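Local atomic coordinates of putative cell invasion protein with MAC/Perforin domain (Bacteroides thetaiotaomicron VPI-5482, PDB entry 3KK7), a protein that belongs to the membrane-attack complex/perforin (MACPF) family and may act in cell invasion, its precise function being unestablished. Residues Lys118-Thr121 / Lys122-Ser126; Pro429-Phe432 / Leu433-Asn437; Ala438-Asp441 / Glu442-Tyr446. All coordinates share one frame; numbering follows the deposited sequence.

Interaction 1: Lys118-Thr121 / Lys122-Ser126; sequences KTFT and KTVKS
Lys118 O accepts the amide of Lys122, Phe120 O that of Thr123 and Thr121 O that of Val124, so that one four-residue step is followed by two of the three-residue steps of a 3-10 turn. The Lys122 N to Lys118 O bond is 3.0 Å long and nearly straight at 161°, whereas Val124 N is 3.3 Å from Thr121 O and lies well above the plane of that carbonyl. Phe120 O is gripped twice by one residue: Thr123 N comes in from above the carbonyl plane, while Thr123 OG1 reaches it within the plane at 2.7 Å. This second bond is possible because OG1 sits between the backbone N and the carbonyl carbon (chi1 75°), folded back over the turn; the methyl CG2 then rests 3.4 Å from Thr119 O. The Phe120 ring meets Val124 obliquely, CZ lying 3.9 Å from CG2. A valine in place of Thr123 would probably cost Phe120 O its in-plane hydroxyl bond, leaving the less direct amide bond from the same residue. Outside the turn, Glu115 binds Thr121 OG1 and Phe120 N, and Phe135 stacks on the Phe120 ring. The arrangement is a short 3-10 turn in the link between strand 93-108 and helix 133-146, consistent with the helical insertion between strands that marks the MACPF fold.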
loop_
_atom_site.group_PDB
_atom_site.type_symbol
_atom_site.label_atom_id
_atom_site.label_comp_id
_atom_site.label_asym_id
_atom_site.label_seq_id
_atom_site.Cartn_x
_atom_site.Cartn_y
_atom_site.Cartn_z
ATOM N N LYS A 118 -9.218 -15.791 -8.620
ATOM C CA LYS A 118 -8.070 -14.997 -8.244
ATOM C C LYS A 118 -7.809 -13.819 -9.198
ATOM O O LYS A 118 -6.664 -13.436 -9.436
ATOM C CB LYS A 118 -6.847 -15.918 -8.150
ATOM C CG LYS A 118 -6.933 -16.922 -7.027
ATOM C CD LYS A 118 -5.556 -17.549 -6.790
ATOM C CE LYS A 118 -5.484 -18.348 -5.474
ATOM N NZ LYS A 118 -4.335 -19.312 -5.546
ATOM N N THR A 119 -8.886 -13.216 -9.690
ATOM C CA THR A 119 -8.791 -12.166 -10.705
ATOM C C THR A 119 -7.922 -10.978 -10.248
ATOM O O THR A 119 -7.020 -10.532 -10.993
ATOM C CB THR A 119 -10.210 -11.692 -11.153
ATOM O OG1 THR A 119 -11.005 -12.843 -11.506
ATOM C CG2 THR A 119 -10.123 -10.721 -12.343
ATOM N N PHE A 120 -8.206 -10.474 -9.043
ATOM C CA PHE A 120 -7.403 -9.388 -8.441
ATOM C C PHE A 120 -6.086 -9.905 -7.860
ATOM O O PHE A 120 -5.035 -9.312 -8.097
ATOM C CB PHE A 120 -8.181 -8.640 -7.357
ATOM C CG PHE A 120 -7.374 -7.596 -6.667
ATOM C CD1 PHE A 120 -6.812 -6.572 -7.380
ATOM C CD2 PHE A 120 -7.134 -7.661 -5.309
ATOM C CE1 PHE A 120 -6.033 -5.610 -6.750
ATOM C CE2 PHE A 120 -6.347 -6.707 -4.684
ATOM C CZ PHE A 120 -5.806 -5.683 -5.411
ATOM N N THR A 121 -6.157 -11.027 -7.138
ATOM C CA THR A 121 -5.006 -11.625 -6.481
ATOM C C THR A 121 -3.794 -11.747 -7.379
ATOM O O THR A 121 -2.668 -11.411 -6.987
ATOM C CB THR A 121 -5.367 -13.013 -5.966
ATOM O OG1 THR A 121 -6.397 -12.870 -4.979
ATOM C CG2 THR A 121 -4.139 -13.758 -5.386
ATOM N N LYS A 122 -4.018 -12.225 -8.594
ATOM C CA LYS A 122 -2.903 -12.484 -9.497
ATOM C C LYS A 122 -2.311 -11.231 -10.114
ATOM O O LYS A 122 -1.236 -11.323 -10.699
ATOM C CB LYS A 122 -3.299 -13.475 -10.578
ATOM C CG LYS A 122 -4.219 -12.940 -11.638
ATOM C CD LYS A 122 -4.713 -14.126 -12.492
ATOM C CE LYS A 122 -5.592 -13.686 -13.639
ATOM N NZ LYS A 122 -5.831 -14.824 -14.585
ATOM N N THR A 123 -3.005 -10.085 -10.000
ATOM C CA THR A 123 -2.448 -8.790 -10.424
ATOM C C THR A 123 -1.379 -8.243 -9.465
ATOM O O THR A 123 -0.582 -7.416 -9.845
ATOM C CB THR A 123 -3.511 -7.681 -10.590
ATOM O OG1 THR A 123 -3.934 -7.208 -9.300
ATOM C CG2 THR A 123 -4.670 -8.162 -11.392
ATOM N N VAL A 124 -1.385 -8.682 -8.221
ATOM C CA VAL A 124 -0.418 -8.207 -7.247
ATOM C C VAL A 124 0.816 -9.078 -7.311
ATOM O O VAL A 124 0.737 -10.296 -7.524
ATOM C CB VAL A 124 -1.018 -8.184 -5.830
ATOM C CG1 VAL A 124 0.003 -7.657 -4.800
ATOM C CG2 VAL A 124 -2.320 -7.335 -5.820
ATOM N N LYS A 125 1.964 -8.425 -7.182
ATOM C CA LYS A 125 3.261 -9.075 -7.196
ATOM C C LYS A 125 3.279 -10.403 -6.432
ATOM O O LYS A 125 3.023 -10.467 -5.249
ATOM C CB LYS A 125 4.287 -8.140 -6.570
ATOM C CG LYS A 125 5.641 -8.690 -6.396
ATOM C CD LYS A 125 6.365 -7.891 -5.333
ATOM C CE LYS A 125 7.874 -8.167 -5.335
ATOM N NZ LYS A 125 8.443 -7.634 -4.074
ATOM N N SER A 126 3.622 -11.447 -7.147
ATOM C CA SER A 126 3.778 -12.752 -6.593
ATOM C C SER A 126 4.669 -12.740 -5.368
ATOM O O SER A 126 5.769 -12.186 -5.386
ATOM C CB SER A 126 4.389 -13.654 -7.653
ATOM O OG SER A 126 4.791 -14.880 -7.081
#

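Interaction 2: Pro429-Phe432 / Leu433-Asn437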
loop_
_atom_site.group_PDB
_atom_site.type_symbol
_atom_site.label_atom_id
_atom_site.label_comp_id
_atom_site.label_asym_id
_atom_site.label_seq_id
_atom_site.Cartn_x
_atom_site.Cartn_y
_atom_site.Cartn_z
ATOM N N PRO A 429 14.994 -2.737 41.672
ATOM C CA PRO A 429 14.664 -1.304 41.529
ATOM C C PRO A 429 15.863 -0.340 41.620
ATOM O O PRO A 429 15.862 0.703 40.968
ATOM C CB PRO A 429 13.711 -1.054 42.702
ATOM C CG PRO A 429 13.058 -2.368 42.962
ATOM C CD PRO A 429 14.047 -3.427 42.577
ATOM N N ALA A 430 16.862 -0.701 42.428
ATOM C CA ALA A 430 18.049 0.137 42.669
ATOM C C ALA A 430 18.992 0.206 41.463
ATOM O O ALA A 430 19.504 1.281 41.125
ATOM C CB ALA A 430 18.822 -0.361 43.937
ATOM N N THR A 431 19.243 -0.943 40.838
ATOM C CA THR A 431 20.084 -0.989 39.635
ATOM C C THR A 431 19.311 -0.364 38.452
ATOM O O THR A 431 19.910 0.282 37.591
ATOM C CB THR A 431 20.554 -2.437 39.300
ATOM O OG1 THR A 431 20.622 -3.207 40.502
ATOM C CG2 THR A 431 21.936 -2.444 38.642
ATOM N N PHE A 432 17.988 -0.535 38.424
ATOM C CA PHE A 432 17.173 0.053 37.361
ATOM C C PHE A 432 17.284 1.586 37.427
ATOM O O PHE A 432 17.540 2.230 36.397
ATOM C CB PHE A 432 15.710 -0.425 37.438
ATOM C CG PHE A 432 14.869 -0.008 36.251
ATOM C CD1 PHE A 432 14.903 -0.727 35.072
ATOM C CD2 PHE A 432 14.050 1.103 36.316
ATOM C CE1 PHE A 432 14.132 -0.337 33.973
ATOM C CE2 PHE A 432 13.281 1.488 35.236
ATOM C CZ PHE A 432 13.322 0.774 34.063
ATOM N N LEU A 433 17.121 2.135 38.639
ATOM C CA LEU A 433 17.334 3.569 38.942
ATOM C C LEU A 433 18.639 4.059 38.317
ATOM O O LEU A 433 18.617 4.958 37.475
ATOM C CB LEU A 433 17.369 3.799 40.483
ATOM C CG LEU A 433 17.422 5.175 41.210
ATOM C CD1 LEU A 433 17.476 4.934 42.751
ATOM C CD2 LEU A 433 18.580 6.122 40.793
ATOM N N THR A 434 19.751 3.437 38.723
ATOM C CA THR A 434 21.113 3.828 38.320
ATOM C C THR A 434 21.345 3.742 36.808
ATOM O O THR A 434 21.994 4.613 36.213
ATOM C CB THR A 434 22.182 2.922 39.023
ATOM O OG1 THR A 434 21.974 2.943 40.442
ATOM C CG2 THR A 434 23.619 3.369 38.700
ATOM N N LYS A 435 20.833 2.678 36.197
ATOM C CA LYS A 435 21.045 2.448 34.766
ATOM C C LYS A 435 20.170 3.361 33.946
ATOM O O LYS A 435 20.656 4.001 33.012
ATOM C CB LYS A 435 20.780 0.988 34.378
ATOM C CG LYS A 435 21.982 0.074 34.579
ATOM C CD LYS A 435 21.559 -1.373 34.829
ATOM C CE LYS A 435 22.749 -2.325 34.723
ATOM N NZ LYS A 435 22.988 -2.748 33.314
ATOM N N SER A 436 18.889 3.423 34.308
ATOM C CA SER A 436 17.927 4.246 33.585
ATOM C C SER A 436 18.365 5.711 33.615
ATOM O O SER A 436 18.409 6.374 32.562
ATOM C CB SER A 436 16.506 4.047 34.133
ATOM O OG SER A 436 16.492 4.109 35.545
ATOM N N ASN A 437 18.741 6.185 34.808
ATOM C CA ASN A 437 19.241 7.540 34.974
ATOM C C ASN A 437 20.537 7.783 34.227
ATOM O O ASN A 437 20.770 8.897 33.766
ATOM C CB ASN A 437 19.463 7.883 36.455
ATOM C CG ASN A 437 18.171 8.165 37.201
ATOM O OD1 ASN A 437 17.153 8.543 36.608
ATOM N ND2 ASN A 437 18.214 7.999 38.521
#
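Thr434 meets Ala430 through two bonds to a single acceptor: its amide N lies 3.2 Å from Ala430 O and its hydroxyl OG1 3.1 Å from the same oxygen, the two arriving from opposite faces of the carbonyl plane. OG1 can do this because it stands beside its own backbone N (chi1 -54°), turned back toward the preceding turn, so that the hydroxyl of this exposed threonine is spent on the backbone. One residue on, Lys435 N bonds to Thr431 O at 2.9 Å, and the aliphatic part of the lysine runs alongside the threonine, both pointing the same way; CD and CE each come to 4.0 Å from the methyl CG2 of Thr431. The third pairing is Phe432 with Ser436. Ser436 N donates to Phe432 O at 2.8 Å, and Ser436 CB sits 4.2 Å above one face of the phenylalanine ring, displaced toward its rim. The hydroxyl OG is modelled improbably close to the same carbonyl oxygen, so the details of that contact are doubtful.

These side chains are set by the helical backbone, opened by Leu433 N to Pro429 O and continued within 433-437 by Asn437 N to Leu433 O. Thr431 is steadied from outside the turn, its OG1 being bonded to Ala425 O. The side of helix 429-443 bearing Phe432 and Ser436, with Lys435 at its margin, packs on the mixed sheet: Phe432 packs on Ile396 of strand 392-401 and Ala453 of strand 450-454, Lys435 also touches Ile396, and Ser436 lies against Ala453 and Leu24 of strand 22-25.

Interaction 3: Ala438-Asp441 / Glu442-Tyr446; sequences AIKD and EKSKY
Ile439 and Lys443 are joined first by the backbone: Lys443 N reaches Ile439 O at 2.8 Å in a bond with an N-H...O angle of 165°. Glu442 N to Ala438 O, at 3.0 Å, is the preceding bond of the same alpha-helical pattern, and Ser444 N to Lys440 O is the one that follows, although the position of that oxygen is less sure. Beyond this point the spacing shortens to three residues, with Lys445 N bonded to Glu442 O and Tyr446 N to Lys443 O.

Apolar contact is modest. The branch methyl CG2 of Ile439 lies 4.1 Å from Lys443 CG. This CG stands beside its own backbone N (chi1 -63°), which brings it obliquely past the isoleucine branch before the chain bends at chi2. Lys445 CB rests 3.7 Å above one face of the Tyr446 ring, toward its rim.

Among the polar groups, Lys445 NZ and Glu442 OE2 make a long salt bridge of 3.6 Å, while Glu442 OE1 is at the edge of the Tyr446 ring, in its plane. Lys443 NZ forms a salt bridge with Glu476, and Ser444 OG is hydrogen-bonded to Gln25, so both polar ends are directed off the helix to other parts of the chain.

Ile439 and Lys440 pack on Ile379 of strand 376-386, Lys443 on Ile377 of the same strand and Lys440 on Leu24 and Gln25 of strand 22-25, while Tyr446 meets Trp518 of helix 516-521 edge-to-face.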
loop_
_atom_site.group_PDB
_atom_site.type_symbol
_atom_site.label_atom_id
_atom_site.label_comp_id
_atom_site.label_asym_id
_atom_site.label_seq_id
_atom_site.Cartn_x
_atom_site.Cartn_y
_atom_site.Cartn_z
ATOM N N ALA A 438 21.391 6.765 34.135
ATOM C CA ALA A 438 22.671 6.890 33.410
ATOM C C ALA A 438 22.429 7.008 31.897
ATOM O O ALA A 438 23.016 7.879 31.235
ATOM C CB ALA A 438 23.600 5.710 33.735
ATOM N N ILE A 439 21.544 6.153 31.374
ATOM C CA ILE A 439 21.113 6.215 29.966
ATOM C C ILE A 439 20.472 7.565 29.655
ATOM O O ILE A 439 20.789 8.193 28.651
ATOM C CB ILE A 439 20.107 5.095 29.617
ATOM C CG1 ILE A 439 20.819 3.758 29.484
ATOM C CG2 ILE A 439 19.390 5.392 28.320
ATOM C CD1 ILE A 439 19.867 2.620 29.350
ATOM N N LYS A 440 19.572 8.020 30.518
ATOM C CA LYS A 440 18.990 9.350 30.353
ATOM C C LYS A 440 20.097 10.419 30.318
ATOM O O LYS A 440 20.124 11.225 29.401
ATOM C CB LYS A 440 17.931 9.627 31.430
ATOM C CG LYS A 440 17.519 11.106 31.606
ATOM C CD LYS A 440 18.296 11.788 32.759
ATOM C CE LYS A 440 17.691 13.120 33.180
ATOM N NZ LYS A 440 17.409 13.991 31.993
ATOM N N ASP A 441 21.027 10.395 31.278
ATOM C CA ASP A 441 22.111 11.399 31.307
ATOM C C ASP A 441 22.840 11.420 29.971
ATOM O O ASP A 441 23.153 12.489 29.455
ATOM C CB ASP A 441 23.127 11.138 32.434
ATOM C CG ASP A 441 22.554 11.392 33.836
ATOM O OD1 ASP A 441 21.413 11.899 33.972
ATOM O OD2 ASP A 441 23.259 11.077 34.825
ATOM N N GLU A 442 23.098 10.237 29.410
ATOM C CA GLU A 442 23.746 10.155 28.092
ATOM C C GLU A 442 22.872 10.652 26.954
ATOM O O GLU A 442 23.207 11.638 26.295
ATOM C CB GLU A 442 24.265 8.738 27.775
ATOM C CG GLU A 442 25.790 8.583 27.997
ATOM C CD GLU A 442 26.613 9.516 27.085
ATOM O OE1 GLU A 442 26.333 9.579 25.850
ATOM O OE2 GLU A 442 27.529 10.191 27.614
ATOM N N LYS A 443 21.751 9.980 26.721
ATOM C CA LYS A 443 20.898 10.339 25.585
ATOM C C LYS A 443 20.434 11.802 25.649
ATOM O O LYS A 443 20.302 12.474 24.622
ATOM C CB LYS A 443 19.699 9.378 25.455
ATOM C CG LYS A 443 20.053 7.895 25.159
ATOM C CD LYS A 443 21.199 7.737 24.146
ATOM C CE LYS A 443 21.319 6.309 23.624
ATOM N NZ LYS A 443 22.679 6.027 23.161
ATOM N N SER A 444 20.223 12.294 26.864
ATOM C CA SER A 444 19.870 13.699 27.110
ATOM C C SER A 444 20.827 14.700 26.434
ATOM O O SER A 444 20.445 15.822 26.144
ATOM C CB SER A 444 19.862 13.944 28.626
ATOM O OG SER A 444 19.245 15.158 28.957
ATOM N N LYS A 445 22.073 14.294 26.201
ATOM C CA LYS A 445 23.060 15.152 25.528
ATOM C C LYS A 445 22.701 15.405 24.059
ATOM O O LYS A 445 23.161 16.379 23.477
ATOM C CB LYS A 445 24.462 14.518 25.564
ATOM C CG LYS A 445 25.147 14.366 26.937
ATOM C CD LYS A 445 26.279 13.294 26.841
ATOM C CE LYS A 445 27.556 13.637 27.630
ATOM N NZ LYS A 445 27.411 13.474 29.088
ATOM N N TYR A 446 21.899 14.515 23.475
ATOM C CA TYR A 446 21.574 14.559 22.052
ATOM C C TYR A 446 20.078 14.794 21.768
ATOM O O TYR A 446 19.731 15.384 20.742
ATOM C CB TYR A 446 22.056 13.247 21.394
ATOM C CG TYR A 446 23.467 12.881 21.791
ATOM C CD1 TYR A 446 24.566 13.476 21.170
ATOM C CD2 TYR A 446 23.709 11.971 22.818
ATOM C CE1 TYR A 446 25.885 13.157 21.560
ATOM C CE2 TYR A 446 25.022 11.648 23.218
ATOM C CZ TYR A 446 26.104 12.248 22.584
ATOM O OH TYR A 446 27.391 11.931 22.975
#

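Along the chain, interaction 1 comes first, in the MACPF region, and interactions 2 and 3 follow some three hundred residues later in the D2 region. Interactions 2 and 3 are successive parts of one helix, 429-443, with centres about 13 Å apart, and both rest on the mixed sheet containing strands 22-25 and 376-386. Interaction 1 is remote from them: its centre lies about 53 Å from that of interaction 2 and about 49 Å from that of interaction 3, on the opposite side of the chain's centre. Interaction 1 therefore lies in a different part of this elongated molecule, with its nearest atoms about 39 Å from interaction 2 and 34 Å from interaction 3.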